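Local structure of virulent strain associated lipoprotein (Borreliella spielmanii A14S, 6FZZ) at residues N134-I138 / S139-N143. The protein is an outer surface lipoprotein of the PFam54 family that probably binds glutathione. Sequence-based numbering, arbitrary orientation.
Sequences NKLKI and SDLEN
Leu136 and Leu141 touch in a local contact at the N-terminal end of helix 138-170, where the loop that follows helix 105-126 turns into the helix. Lys137 occupies the N-cap position. Lys137 O accepts a hydrogen bond from Leu141 N at 3.0 Å. The next bond of the first turn is straighter: Glu142 N to Ile138 O, 2.8 Å, with an angle of 169° at the hydrogen.

Just before the cap, Leu136 folds over the first turn. Leu136 CD1 meets Leu141 CD2 at 3.7 Å, while Leu136 CB sits beside the same methyl, and the two side chains run obliquely to each other. The other methyl, CD2 of Leu136, approaches Asp140 OD2 at 3.9 Å, and these side chains cross at about a right angle. This is a hydrophobic staple: Leu136, the residue before the N-cap (N'), packs on Leu141, the fourth residue after it (N4).

On the exposed side, Lys137 leaves with CG anti to its backbone N (chi1 -180°). Bends at chi2 and chi4 curl the chain over Ser139, where Lys137 NZ makes a weak hydrogen bond to Ser139 OG at 3.1 Å.

Lys15 of helix 15-41 donates a hydrogen bond to Leu136 O. Leu141 is buried against Lys15, Leu19 and Leu22 of that helix, and Leu136 also touches Ile211, just beyond helix 180-209.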
loop_
_atom_site.group_PDB
_atom_site.type_symbol
_atom_site.label_atom_id
_atom_site.label_comp_id
_atom_site.label_asym_id
_atom_site.label_seq_id
_atom_site.Cartn_x
_atom_site.Cartn_y
_atom_site.Cartn_z
ATOM N N ASN A 134 3.174 -23.995 14.451
ATOM C CA ASN A 134 4.074 -25.018 15.034
ATOM C C ASN A 134 4.212 -26.260 14.113
ATOM O O ASN A 134 5.167 -27.028 14.250
ATOM C CB ASN A 134 3.667 -25.418 16.482
ATOM C CG ASN A 134 2.271 -26.026 16.572
ATOM O OD1 ASN A 134 1.764 -26.687 15.640
ATOM N ND2 ASN A 134 1.635 -25.810 17.696
ATOM N N LYS A 135 3.305 -26.451 13.155
ATOM C CA LYS A 135 3.534 -27.561 12.176
ATOM C C LYS A 135 4.741 -27.338 11.256
ATOM O O LYS A 135 5.211 -28.284 10.610
ATOM C CB LYS A 135 2.269 -27.848 11.363
ATOM C CG LYS A 135 1.087 -28.211 12.237
ATOM C CD LYS A 135 -0.162 -28.193 11.391
ATOM C CE LYS A 135 -1.339 -28.863 12.090
ATOM N NZ LYS A 135 -2.462 -29.072 11.131
ATOM N N LEU A 136 5.287 -26.115 11.209
ATOM C CA LEU A 136 6.425 -25.855 10.349
ATOM C C LEU A 136 7.724 -26.192 11.051
ATOM O O LEU A 136 7.870 -26.033 12.267
ATOM C CB LEU A 136 6.461 -24.390 9.806
ATOM C CG LEU A 136 5.225 -23.902 9.028
ATOM C CD1 LEU A 136 5.329 -22.387 8.822
ATOM C CD2 LEU A 136 5.105 -24.628 7.686
ATOM N N LYS A 137 8.708 -26.590 10.257
ATOM C CA LYS A 137 10.059 -26.731 10.761
ATOM C C LYS A 137 10.741 -25.372 10.834
ATOM O O LYS A 137 10.253 -24.393 10.229
ATOM C CB LYS A 137 10.840 -27.746 9.881
ATOM C CG LYS A 137 12.285 -27.996 10.309
ATOM C CD LYS A 137 13.252 -27.256 9.400
ATOM C CE LYS A 137 14.664 -27.232 9.945
ATOM N NZ LYS A 137 15.575 -27.449 8.787
ATOM N N ILE A 138 11.854 -25.326 11.590
ATOM C CA ILE A 138 12.618 -24.110 11.896
ATOM C C ILE A 138 12.991 -23.297 10.646
ATOM O O ILE A 138 12.813 -22.082 10.620
ATOM C CB ILE A 138 13.887 -24.410 12.724
ATOM C CG1 ILE A 138 13.513 -24.908 14.135
ATOM C CG2 ILE A 138 14.781 -23.167 12.883
ATOM C CD1 ILE A 138 14.731 -25.098 15.043
ATOM N N SER A 139 13.518 -23.968 9.634
ATOM C CA SER A 139 13.984 -23.298 8.427
ATOM C C SER A 139 12.825 -22.705 7.649
ATOM O O SER A 139 12.996 -21.632 7.085
ATOM C CB SER A 139 14.841 -24.250 7.561
ATOM O OG SER A 139 14.058 -25.329 7.070
ATOM N N ASP A 140 11.669 -23.368 7.583
ATOM C CA ASP A 140 10.436 -22.793 6.983
ATOM C C ASP A 140 9.961 -21.534 7.774
ATOM O O ASP A 140 9.438 -20.584 7.183
ATOM C CB ASP A 140 9.273 -23.767 7.038
ATOM C CG ASP A 140 9.335 -24.862 5.990
ATOM O OD1 ASP A 140 10.141 -24.792 5.055
ATOM O OD2 ASP A 140 8.524 -25.791 6.119
ATOM N N LEU A 141 10.058 -21.584 9.107
ATOM C CA LEU A 141 9.632 -20.458 9.964
ATOM C C LEU A 141 10.571 -19.318 9.769
ATOM O O LEU A 141 10.138 -18.191 9.715
ATOM C CB LEU A 141 9.637 -20.826 11.494
ATOM C CG LEU A 141 8.539 -21.767 11.977
ATOM C CD1 LEU A 141 8.868 -22.211 13.409
ATOM C CD2 LEU A 141 7.121 -21.169 11.867
ATOM N N GLU A 142 11.879 -19.608 9.763
ATOM C CA GLU A 142 12.876 -18.613 9.477
ATOM C C GLU A 142 12.649 -17.920 8.099
ATOM O O GLU A 142 12.718 -16.698 7.954
ATOM C CB GLU A 142 14.225 -19.259 9.487
ATOM C CG GLU A 142 15.334 -18.252 9.465
ATOM C CD GLU A 142 16.586 -18.811 10.118
ATOM O OE1 GLU A 142 16.629 -20.045 10.349
ATOM O OE2 GLU A 142 17.511 -18.008 10.401
ATOM N N ASN A 143 12.344 -18.734 7.105
ATOM C CA ASN A 143 12.108 -18.244 5.758
ATOM C C ASN A 143 10.848 -17.369 5.742
ATOM O O ASN A 143 10.894 -16.240 5.253
ATOM C CB ASN A 143 12.010 -19.436 4.805
ATOM C CG ASN A 143 12.033 -19.025 3.369
ATOM O OD1 ASN A 143 12.884 -18.256 2.937
ATOM N ND2 ASN A 143 11.087 -19.524 2.620
#